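Local coordinates for pollen-specific leucine-rich repeat extensin-like protein 1 (Arabidopsis thaliana, PDB 6TME) that probably binds RALF signalling peptides through its leucine-rich repeat domain and takes part in cell-wall signalling during pollen tube growth, at residues N174-K179 and N197-T202; E183-D188 and P204-K209; I49-W54 and G113-V118; N42-A47 and L92-I97. All blocks are in the same frame, centred on the assembly; numbering follows the deposited sequence.

Overall arrangement
Two pairs of contacts sample a leucine-rich repeat solenoid. Contacts 3 and 4 lie at the N-terminal cap, centres about 7 Å apart; both use helix 43-56, which packs on strand 92-98 and the turn before strand 120-122. Contacts 1 and 2, centres about 17 Å apart, join successive repeats: contact 1 on neighbouring strands 175-178 and 198-201 of a small parallel sheet, contact 2 in the 3-10 turns that follow. A contact of one pair lies about 29 to 34 Å, centre to centre, from those of the other. Within each pair the segments alternate along the chain; contacts 3 and 4 come first and close the solenoid's N-terminal end, while 1 and 2 stack its coils.

Contact 1 of 4, residues N174-K179 and N197-T202; sequences NDFEGK and NRFEST. With GOL (glycerol), chain S; EDO (1,2-ethanediol), chain U.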
# COMPACT_ATOMS: atom_id res chain seq x y z
N ASN A 174 -1.90 -7.47 -8.52
CA ASN A 174 -2.33 -7.61 -9.90
C ASN A 174 -1.07 -7.93 -10.69
O ASN A 174 -0.08 -8.44 -10.15
CB ASN A 174 -3.05 -6.35 -10.38
CG ASN A 174 -4.47 -6.27 -9.87
OD1 ASN A 174 -5.34 -7.00 -10.31
ND2 ASN A 174 -4.71 -5.34 -8.94
N ASP A 175 -1.08 -7.63 -11.98
CA ASP A 175 0.07 -7.81 -12.84
C ASP A 175 0.37 -6.51 -13.58
O ASP A 175 0.66 -6.50 -14.78
CB ASP A 175 -0.17 -8.96 -13.83
CG ASP A 175 1.11 -9.36 -14.57
OD1 ASP A 175 2.21 -9.01 -14.11
OD2 ASP A 175 1.01 -10.00 -15.63
N PHE A 176 0.26 -5.39 -12.87
CA PHE A 176 0.77 -4.13 -13.42
C PHE A 176 2.30 -4.16 -13.48
O PHE A 176 2.97 -4.82 -12.67
CB PHE A 176 0.28 -2.95 -12.58
CG PHE A 176 -1.22 -2.76 -12.63
CD1 PHE A 176 -1.84 -2.37 -13.81
CD2 PHE A 176 -2.00 -2.96 -11.50
CE1 PHE A 176 -3.21 -2.19 -13.87
CE2 PHE A 176 -3.38 -2.80 -11.55
CZ PHE A 176 -3.98 -2.41 -12.73
N GLU A 177 2.86 -3.45 -14.45
CA GLU A 177 4.29 -3.57 -14.69
C GLU A 177 4.82 -2.30 -15.34
O GLU A 177 4.07 -1.38 -15.66
CB GLU A 177 4.58 -4.80 -15.55
CG GLU A 177 3.87 -4.75 -16.89
CD GLU A 177 4.67 -4.02 -17.94
OE1 GLU A 177 5.87 -4.37 -18.12
OE2 GLU A 177 4.11 -3.08 -18.57
N GLY A 178 6.13 -2.27 -15.57
CA GLY A 178 6.76 -1.09 -16.14
C GLY A 178 7.08 -0.05 -15.09
O GLY A 178 7.09 -0.31 -13.88
N LYS A 179 7.35 1.16 -15.57
CA LYS A 179 7.74 2.26 -14.70
C LYS A 179 6.55 2.78 -13.91
O LYS A 179 5.39 2.67 -14.33
CB LYS A 179 8.34 3.42 -15.51
CG LYS A 179 9.55 3.05 -16.35
CD LYS A 179 9.99 4.22 -17.24
CE LYS A 179 11.35 3.94 -17.87
NZ LYS A 179 11.86 5.10 -18.67
N ASN A 197 3.07 -6.45 -7.53
CA ASN A 197 2.85 -6.27 -8.96
C ASN A 197 4.16 -6.64 -9.64
O ASN A 197 5.01 -7.37 -9.11
CB ASN A 197 2.36 -4.84 -9.22
CG ASN A 197 0.87 -4.72 -9.03
OD1 ASN A 197 0.09 -5.15 -9.87
ND2 ASN A 197 0.47 -4.18 -7.87
N ARG A 198 4.37 -6.11 -10.83
CA ARG A 198 5.63 -6.29 -11.51
C ARG A 198 6.20 -4.95 -11.96
O ARG A 198 6.82 -4.84 -13.01
CB ARG A 198 5.47 -7.25 -12.68
CG ARG A 198 5.19 -8.67 -12.23
CD ARG A 198 6.46 -9.30 -11.62
NE ARG A 198 7.23 -10.05 -12.62
CZ ARG A 198 8.25 -10.86 -12.35
NH1 ARG A 198 8.68 -11.03 -11.11
NH2 ARG A 198 8.86 -11.50 -13.34
N PHE A 199 6.01 -3.90 -11.16
CA PHE A 199 6.65 -2.62 -11.44
C PHE A 199 8.17 -2.74 -11.40
O PHE A 199 8.74 -3.54 -10.65
CB PHE A 199 6.20 -1.56 -10.43
CG PHE A 199 4.74 -1.24 -10.52
CD1 PHE A 199 4.19 -0.79 -11.72
CD2 PHE A 199 3.91 -1.39 -9.41
CE1 PHE A 199 2.81 -0.50 -11.81
CE2 PHE A 199 2.54 -1.10 -9.49
CZ PHE A 199 1.99 -0.65 -10.69
N GLU A 200 8.82 -1.90 -12.20
CA GLU A 200 10.26 -1.93 -12.40
C GLU A 200 10.85 -0.52 -12.31
O GLU A 200 10.14 0.47 -12.11
CB GLU A 200 10.62 -2.57 -13.75
CG GLU A 200 10.73 -4.08 -13.72
CD GLU A 200 11.57 -4.64 -14.88
OE1 GLU A 200 11.48 -4.08 -16.00
OE2 GLU A 200 12.33 -5.61 -14.65
N SER A 201 12.16 -0.45 -12.45
CA SER A 201 12.92 0.79 -12.38
C SER A 201 12.74 1.52 -11.05
O SER A 201 12.45 0.89 -10.03
CB SER A 201 12.57 1.72 -13.53
OG SER A 201 13.49 1.49 -14.58
N THR A 202 12.94 2.83 -11.06
CA THR A 202 13.29 3.54 -9.85
C THR A 202 12.06 3.98 -9.08
O THR A 202 10.95 4.05 -9.62
CB THR A 202 14.16 4.77 -10.13
OG1 THR A 202 13.49 5.67 -11.01
CG2 THR A 202 15.47 4.36 -10.73
C1 GOL S . 1.14 -11.15 -8.39
O1 GOL S . -0.10 -10.46 -8.13
C2 GOL S . 2.31 -10.65 -7.41
O2 GOL S . 2.54 -11.48 -6.31
C3 GOL S . 3.59 -10.52 -8.28
O3 GOL S . 4.50 -9.75 -7.53
C1 EDO U . 11.13 -13.64 -9.84
O1 EDO U . 11.86 -12.64 -9.12
C2 EDO U . 11.84 -14.03 -11.13
O2 EDO U . 11.57 -13.04 -12.14
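Asn197 and Phe176 run side by side and point the same way, amide and ring planes 41° apart, and they show how one asparagine amide can tie several backbone groups of neighbouring repeats. Its OD1 accepts from Phe176 N at 3.0 Å, the donor tilted somewhat from the carbonyl plane, and more weakly from Asn174 N at 3.3 Å. The amide nitrogen is equally busy, since Asn197 ND2 is bonded to the carbonyls of Leu194 and Ile171. With a leucine here the acceptor and the donor are both gone, and Phe176 N and the Leu194 carbonyl would probably be left without these partners, and Ile171 O with one fewer.

Next to the amide, the phenyl ring of Phe199 brings its far corner under the neighbouring strand, with CZ 3.4 Å from Phe176 CB. Its CG stands anti to the carbonyl carbon (chi1 -65°), which lays one ring face beneath the Phe176 carbonyl while Gly178 O meets the ring edge. Parallel backbone bonds hold the strands in step: Arg198 N to Phe176 O at 2.6 Å and Glu200 N to Gly178 O at 2.9 Å. On the sheet face that carries Glu177 and Arg198, Asp175 OD1 comes within 3.5 Å of the aliphatic Arg198 CG.

The strands form the second parallel sheet known from plant-specific leucine-rich repeats. Strand 151-153 lies beyond 175-178, with Phe152 against Phe176, and strand 221-224 continues past 198-201, where Phe222 touches Phe199 and Asn220 repeats the role of Asn197.

Contact 2 of 4, residues E183-D188 and P204-K209; sequences EIFDKD and PETIGK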
# COMPACT_ATOMS: atom_id res chain seq x y z
N GLU A 183 4.32 11.34 -11.30
CA GLU A 183 3.29 12.29 -10.90
C GLU A 183 2.29 11.69 -9.90
O GLU A 183 1.53 12.45 -9.30
CB GLU A 183 2.57 12.83 -12.14
CG GLU A 183 1.98 11.78 -13.08
CD GLU A 183 2.94 11.34 -14.19
OE1 GLU A 183 4.17 11.41 -13.98
OE2 GLU A 183 2.46 10.94 -15.28
N ILE A 184 2.27 10.36 -9.70
CA ILE A 184 1.35 9.76 -8.74
C ILE A 184 1.54 10.34 -7.34
O ILE A 184 0.58 10.46 -6.58
CB ILE A 184 1.48 8.22 -8.72
CG1 ILE A 184 0.34 7.58 -7.93
CG2 ILE A 184 2.75 7.80 -8.00
CD1 ILE A 184 -1.01 7.70 -8.57
N PHE A 185 2.77 10.72 -6.98
CA PHE A 185 3.01 11.29 -5.66
C PHE A 185 2.65 12.77 -5.58
O PHE A 185 2.69 13.34 -4.48
CB PHE A 185 4.47 11.04 -5.24
CG PHE A 185 4.76 9.58 -5.06
CD1 PHE A 185 4.16 8.87 -4.03
CD2 PHE A 185 5.55 8.89 -5.96
CE1 PHE A 185 4.37 7.50 -3.87
CE2 PHE A 185 5.76 7.53 -5.82
CZ PHE A 185 5.16 6.84 -4.76
N ASP A 186 2.25 13.39 -6.71
CA ASP A 186 1.73 14.76 -6.70
C ASP A 186 0.25 14.81 -6.31
O ASP A 186 -0.21 15.84 -5.81
CB ASP A 186 1.89 15.43 -8.07
CG ASP A 186 3.33 15.43 -8.56
OD1 ASP A 186 4.25 15.67 -7.76
OD2 ASP A 186 3.53 15.18 -9.78
N LYS A 187 -0.52 13.75 -6.58
CA LYS A 187 -1.90 13.70 -6.08
C LYS A 187 -1.90 13.73 -4.55
O LYS A 187 -0.93 13.31 -3.91
CB LYS A 187 -2.61 12.44 -6.57
CG LYS A 187 -2.43 12.10 -8.04
CD LYS A 187 -3.36 12.92 -8.91
CE LYS A 187 -4.81 12.47 -8.76
NZ LYS A 187 -5.72 13.60 -9.07
N ASP A 188 -3.00 14.20 -3.96
CA ASP A 188 -3.07 14.18 -2.49
C ASP A 188 -3.71 12.87 -1.99
O ASP A 188 -4.72 12.83 -1.32
CB ASP A 188 -3.77 15.43 -1.96
CG ASP A 188 -5.27 15.51 -2.29
OD1 ASP A 188 -5.86 16.56 -1.98
OD2 ASP A 188 -5.86 14.56 -2.86
N PRO A 204 10.33 7.10 -7.86
CA PRO A 204 10.41 8.46 -8.40
C PRO A 204 10.97 9.45 -7.38
O PRO A 204 10.67 9.37 -6.19
CB PRO A 204 8.95 8.79 -8.74
CG PRO A 204 8.28 7.45 -8.85
CD PRO A 204 8.96 6.57 -7.86
N GLU A 205 11.76 10.40 -7.89
CA GLU A 205 12.24 11.49 -7.05
C GLU A 205 11.10 12.29 -6.43
O GLU A 205 11.33 13.00 -5.44
CB GLU A 205 13.14 12.42 -7.88
CG GLU A 205 14.45 11.78 -8.31
CD GLU A 205 15.42 11.60 -7.15
OE1 GLU A 205 15.28 12.34 -6.14
OE2 GLU A 205 16.32 10.73 -7.24
N THR A 206 9.89 12.19 -6.98
CA THR A 206 8.74 12.94 -6.50
C THR A 206 8.17 12.40 -5.20
O THR A 206 7.27 13.03 -4.63
CB THR A 206 7.65 12.92 -7.55
OG1 THR A 206 7.43 11.56 -7.94
CG2 THR A 206 8.07 13.73 -8.77
N ILE A 207 8.64 11.24 -4.73
CA ILE A 207 8.06 10.63 -3.54
C ILE A 207 7.96 11.61 -2.38
O ILE A 207 7.02 11.53 -1.57
CB ILE A 207 8.87 9.38 -3.15
CG1 ILE A 207 8.11 8.58 -2.11
CG2 ILE A 207 10.26 9.76 -2.64
CD1 ILE A 207 8.76 7.27 -1.80
N GLY A 208 8.91 12.55 -2.27
CA GLY A 208 8.86 13.51 -1.17
C GLY A 208 7.66 14.43 -1.21
O GLY A 208 7.36 15.08 -0.20
N LYS A 209 6.98 14.51 -2.35
CA LYS A 209 5.78 15.33 -2.45
C LYS A 209 4.56 14.66 -1.83
O LYS A 209 3.59 15.34 -1.52
CB LYS A 209 5.47 15.69 -3.91
CG LYS A 209 6.53 16.56 -4.61
CD LYS A 209 6.48 18.01 -4.16
CE LYS A 209 7.40 18.90 -4.99
NZ LYS A 209 7.52 20.26 -4.39
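Phe185 meets Ile207 and Pro204 where two successive 3-10 turns of the leucine-rich repeat solenoid are stacked, and the contact divides into a tight aromatic side and a loose charged one. On the tight side the phenyl ring is enclosed by its neighbours, and at its root Phe185 CB sits 3.5 Å from Thr206 O. Ile207 CA makes a CH-pi contact 4.2 Å from the centroid of the Phe185 ring, 27° off the ring normal, and Ile207 CG1 lies over the centre of the same face. Ile184 CG2, from the ring's own turn, covers the opposite face near the rim. Pro204 comes at the edge, its CD 3.9 Å from Phe185 CE2. Thr206 OG1 also stands at the ring edge, 3.8 Å from Phe185 CD2, but spends its polar bond on Pro182 O.

An alanine here takes away the whole ring, and would probably open a gap between Ile184, Ile207 and Pro204 into which the two turns could shift.

No hydrogen bond crosses from turn to turn; each is closed by its own, such as Asp186 N to Glu183 O and Lys209 N to Thr206 O. Towards solvent the contact thins out. Lys209 bends at chi2 (-74°), and only its aliphatic stem comes near Asp186, whose OD1 touches Lys209 CG at 4.0 Å. The opposite charges do not meet, for Lys209 NZ remains 6.6 Å from Asp186 OD1.

Contact 3 of 4, residues I49-W54 and G113-V118; sequences IALQAW and GLLTDV
Ala50 comes closest to Leu114 in the backbone, CA to CA 5.9 Å, where segment 49-54 of helix 43-56 passes the point at which the 3-10 segment 113-114 ends and the chain folds through an inverse gamma turn centred on Leu115, then a type I turn from Leu115 to Val118.

The contact is wholly apolar and shows how a small residue on a helix lets larger ones close in. Ala50 points its methyl at the turn, and there Leu115 meets it with the fork of its side chain: Leu115 CG is 3.7 Å from Ala50 CB, and Leu115 CD2 follows at 3.9 Å. With CG anti to the carbonyl carbon (chi1 -66°), Leu115 carries this fork back against the helix. The same Ala50 CB also touches the stem of Leu114, whose CB is 4.1 Å away. Beside this centre two lighter contacts extend the seam in different directions. Ile49 and Leu114 cross at a slant at the exposed margin, with Ile49 CG2 4.0 Å from Leu114 CD1; on the buried side Leu51 CD2 reaches Leu115 CD1 at 4.5 Å.

One turn after Ala50, Trp54 packs on Leu108, Pro109 and Phe128, while Leu51 lies on Ile97 of strand 92-98. Within the type I turn, Asp117 O accepts a hydrogen bond from an aromatic side chain of the other protein chain. A short helix laid over the first turns of the solenoid, closing its hydrophobic core, is typical of the N-terminal cap of plant leucine-rich repeat domains.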
# COMPACT_ATOMS: atom_id res chain seq x y z
N ILE A 49 -27.70 1.11 -18.03
CA ILE A 49 -26.94 0.69 -19.21
C ILE A 49 -25.53 0.25 -18.81
O ILE A 49 -25.05 -0.81 -19.22
CB ILE A 49 -26.92 1.83 -20.24
CG1 ILE A 49 -28.33 2.05 -20.82
CG2 ILE A 49 -25.88 1.57 -21.34
CD1 ILE A 49 -28.54 3.44 -21.51
N ALA A 50 -24.85 1.06 -17.98
CA ALA A 50 -23.54 0.70 -17.46
C ALA A 50 -23.54 -0.68 -16.81
O ALA A 50 -22.68 -1.53 -17.11
CB ALA A 50 -23.07 1.75 -16.45
N LEU A 51 -24.50 -0.93 -15.92
CA LEU A 51 -24.44 -2.17 -15.15
C LEU A 51 -24.82 -3.36 -16.00
O LEU A 51 -24.28 -4.45 -15.82
CB LEU A 51 -25.34 -2.08 -13.92
CG LEU A 51 -24.87 -1.06 -12.88
CD1 LEU A 51 -26.02 -0.75 -11.89
CD2 LEU A 51 -23.61 -1.52 -12.15
N GLN A 52 -25.75 -3.17 -16.95
CA GLN A 52 -26.08 -4.27 -17.86
C GLN A 52 -24.94 -4.56 -18.83
O GLN A 52 -24.71 -5.72 -19.18
CB GLN A 52 -27.38 -3.98 -18.64
CG GLN A 52 -28.69 -4.08 -17.82
CD GLN A 52 -28.86 -5.44 -17.16
OE1 GLN A 52 -28.55 -6.46 -17.76
NE2 GLN A 52 -29.35 -5.46 -15.92
N ALA A 53 -24.22 -3.52 -19.29
CA ALA A 53 -23.04 -3.79 -20.10
C ALA A 53 -21.98 -4.55 -19.30
O ALA A 53 -21.29 -5.42 -19.85
CB ALA A 53 -22.45 -2.49 -20.66
N TRP A 54 -21.89 -4.28 -18.00
CA TRP A 54 -20.91 -4.97 -17.16
C TRP A 54 -21.30 -6.44 -16.96
O TRP A 54 -20.46 -7.34 -17.11
CB TRP A 54 -20.77 -4.25 -15.82
CG TRP A 54 -19.47 -4.52 -15.10
CD1 TRP A 54 -18.39 -5.21 -15.58
CD2 TRP A 54 -19.13 -4.11 -13.77
NE1 TRP A 54 -17.40 -5.26 -14.63
CE2 TRP A 54 -17.82 -4.59 -13.51
CE3 TRP A 54 -19.80 -3.40 -12.76
CZ2 TRP A 54 -17.18 -4.37 -12.29
CZ3 TRP A 54 -19.16 -3.17 -11.55
CH2 TRP A 54 -17.86 -3.66 -11.32
N GLY A 113 -17.89 4.01 -17.66
CA GLY A 113 -17.71 5.46 -17.65
C GLY A 113 -19.01 6.24 -17.51
O GLY A 113 -18.96 7.46 -17.29
N LEU A 114 -20.16 5.58 -17.64
CA LEU A 114 -21.43 6.25 -17.45
C LEU A 114 -21.79 6.43 -15.97
O LEU A 114 -22.70 7.20 -15.67
CB LEU A 114 -22.54 5.48 -18.18
CG LEU A 114 -22.50 5.53 -19.72
CD1 LEU A 114 -23.39 4.48 -20.31
CD2 LEU A 114 -22.83 6.92 -20.30
N LEU A 115 -21.10 5.75 -15.06
CA LEU A 115 -21.43 5.83 -13.63
C LEU A 115 -20.83 7.09 -13.00
O LEU A 115 -20.02 7.03 -12.07
CB LEU A 115 -20.93 4.57 -12.92
CG LEU A 115 -21.65 3.31 -13.38
CD1 LEU A 115 -20.99 2.04 -12.84
CD2 LEU A 115 -23.12 3.39 -12.95
N THR A 116 -21.27 8.24 -13.50
CA THR A 116 -20.53 9.48 -13.23
C THR A 116 -20.69 9.96 -11.80
O THR A 116 -19.99 10.90 -11.41
CB THR A 116 -20.96 10.61 -14.17
OG1 THR A 116 -22.38 10.76 -14.12
CG2 THR A 116 -20.52 10.34 -15.62
N ASP A 117 -21.56 9.35 -11.00
CA ASP A 117 -21.68 9.75 -9.60
C ASP A 117 -20.91 8.86 -8.65
O ASP A 117 -20.93 9.10 -7.44
CB ASP A 117 -23.17 9.78 -9.21
CG ASP A 117 -23.98 10.73 -10.09
OD1 ASP A 117 -23.56 11.90 -10.22
OD2 ASP A 117 -25.00 10.29 -10.69
N VAL A 118 -20.23 7.82 -9.15
CA VAL A 118 -19.58 6.87 -8.27
C VAL A 118 -18.35 7.51 -7.64
O VAL A 118 -17.52 8.12 -8.33
CB VAL A 118 -19.22 5.58 -9.03
CG1 VAL A 118 -18.22 4.78 -8.24
CG2 VAL A 118 -20.46 4.76 -9.26

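Contact 4 of 4, residues N42-A47 and L92-I97; sequences NRLKRA and LVVAGI. With SO4 (sulfate ion), chain J; SO4 (sulfate ion), chain P.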
# COMPACT_ATOMS: atom_id res chain seq x y z
N ASN A 42 -31.81 10.84 -18.69
CA ASN A 42 -32.24 10.14 -17.48
C ASN A 42 -31.06 9.46 -16.80
O ASN A 42 -30.44 8.54 -17.34
CB ASN A 42 -33.36 9.13 -17.79
CG ASN A 42 -33.89 8.43 -16.54
OD1 ASN A 42 -33.14 7.83 -15.77
ND2 ASN A 42 -35.20 8.53 -16.33
N ARG A 43 -30.82 9.89 -15.56
CA ARG A 43 -29.56 9.61 -14.88
C ARG A 43 -29.45 8.14 -14.46
O ARG A 43 -28.40 7.51 -14.64
CB ARG A 43 -29.44 10.55 -13.69
CG ARG A 43 -28.35 10.29 -12.72
CD ARG A 43 -28.31 11.40 -11.69
NE ARG A 43 -28.26 12.72 -12.30
CZ ARG A 43 -27.51 13.73 -11.87
NH1 ARG A 43 -26.72 13.56 -10.82
NH2 ARG A 43 -27.55 14.90 -12.50
N LEU A 44 -30.52 7.58 -13.88
CA LEU A 44 -30.43 6.18 -13.46
C LEU A 44 -30.45 5.23 -14.66
O LEU A 44 -29.92 4.12 -14.57
CB LEU A 44 -31.53 5.83 -12.46
CG LEU A 44 -31.27 6.41 -11.06
CD1 LEU A 44 -32.45 6.24 -10.12
CD2 LEU A 44 -30.03 5.80 -10.42
N LYS A 45 -31.05 5.65 -15.78
CA LYS A 45 -30.94 4.91 -17.02
C LYS A 45 -29.48 4.75 -17.44
O LYS A 45 -29.05 3.68 -17.87
CB LYS A 45 -31.75 5.62 -18.10
CG LYS A 45 -31.59 5.04 -19.48
CD LYS A 45 -32.56 5.65 -20.49
CE LYS A 45 -32.44 4.92 -21.83
NZ LYS A 45 -33.00 5.68 -22.98
N ARG A 46 -28.70 5.82 -17.32
CA ARG A 46 -27.27 5.74 -17.59
C ARG A 46 -26.60 4.71 -16.68
O ARG A 46 -25.73 3.95 -17.12
CB ARG A 46 -26.66 7.12 -17.42
CG ARG A 46 -26.74 7.95 -18.69
CD ARG A 46 -26.56 9.41 -18.39
NE ARG A 46 -25.35 9.65 -17.61
CZ ARG A 46 -25.29 10.49 -16.58
NH1 ARG A 46 -26.37 11.19 -16.24
NH2 ARG A 46 -24.15 10.65 -15.92
N ALA A 47 -27.03 4.63 -15.41
CA ALA A 47 -26.47 3.59 -14.55
C ALA A 47 -26.93 2.21 -14.99
O ALA A 47 -26.15 1.25 -14.94
CB ALA A 47 -26.85 3.82 -13.08
N LEU A 92 -31.58 10.93 -6.60
CA LEU A 92 -31.01 9.62 -6.29
C LEU A 92 -29.94 9.29 -7.31
O LEU A 92 -30.20 9.41 -8.52
CB LEU A 92 -32.09 8.54 -6.32
CG LEU A 92 -31.72 7.13 -5.85
CD1 LEU A 92 -31.39 7.12 -4.36
CD2 LEU A 92 -32.85 6.14 -6.16
N VAL A 93 -28.75 8.87 -6.84
CA VAL A 93 -27.62 8.53 -7.72
C VAL A 93 -26.96 7.25 -7.24
O VAL A 93 -27.06 6.87 -6.07
CB VAL A 93 -26.56 9.66 -7.79
CG1 VAL A 93 -27.17 11.00 -8.20
CG2 VAL A 93 -25.79 9.79 -6.47
N VAL A 94 -26.31 6.56 -8.18
CA VAL A 94 -25.44 5.42 -7.85
C VAL A 94 -24.09 6.00 -7.44
O VAL A 94 -23.36 6.56 -8.26
CB VAL A 94 -25.30 4.45 -9.04
CG1 VAL A 94 -24.22 3.41 -8.74
CG2 VAL A 94 -26.63 3.76 -9.34
N ALA A 95 -23.76 5.85 -6.16
CA ALA A 95 -22.60 6.50 -5.57
C ALA A 95 -21.50 5.52 -5.24
O ALA A 95 -20.35 5.94 -5.00
CB ALA A 95 -22.99 7.25 -4.28
N GLY A 96 -21.81 4.23 -5.23
CA GLY A 96 -20.86 3.25 -4.79
C GLY A 96 -21.08 1.90 -5.44
O GLY A 96 -22.20 1.50 -5.74
N ILE A 97 -19.97 1.21 -5.68
CA ILE A 97 -19.96 -0.16 -6.14
C ILE A 97 -19.08 -0.92 -5.18
O ILE A 97 -17.99 -0.46 -4.84
CB ILE A 97 -19.43 -0.24 -7.58
CG1 ILE A 97 -20.34 0.55 -8.52
CG2 ILE A 97 -19.23 -1.69 -7.97
CD1 ILE A 97 -21.64 -0.14 -8.85
S SO4 J . -31.07 14.34 -14.29
O1 SO4 J . -31.27 13.13 -13.50
O2 SO4 J . -32.28 14.60 -15.08
O3 SO4 J . -30.83 15.51 -13.43
O4 SO4 J . -29.94 14.11 -15.19
S SO4 P . -32.78 9.19 -22.67
O1 SO4 P . -32.37 7.96 -23.34
O2 SO4 P . -34.05 8.99 -21.97
O3 SO4 P . -32.92 10.25 -23.66
O4 SO4 P . -31.75 9.56 -21.70
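Leu44 and Ala47, near the start of helix 43-56 in the N-terminal cap of the leucine-rich repeat domain, pack against the start of strand 92-97; the two axes pass 8.5 Å apart at 34°. The apolar contacts come first. Val94 CG2 fits between both helix residues, 3.7 Å from Ala47 CB and 4.1 Å from Leu44 CD2. The other branch of Leu44 turns outward along the strand, where its CD1 meets Leu92 CD2 at 4.0 Å. Val94 rests also on Val80 and Cys82 of strand 80-85, so the helix packs where strand 92-98 lies against strand 80-85.

A mixed contact follows at the exposed edge. Arg43 extends beside Val93, pointing the same way, and lays the aliphatic Arg43 CD 3.7 Å from Val93 CG1. Past this point the guanidinium has a long, weak ion pair with Asp117.

Polar bonds hold the helix end rather than crossing to the strand. Asn42 OD1 accepts from Lys45 N at 3.0 Å in an Asx motif, the N-H...O angle being 163°. Two sulfate ions, probably from the crystallisation liquor, lie at Arg43 and Lys45. At Arg43 the bend at chi3 (-52°) turns the end of the chain so that NE faces the ion, and Arg43 NE donates to O1 of the sulfate of chain J at 3.3 Å.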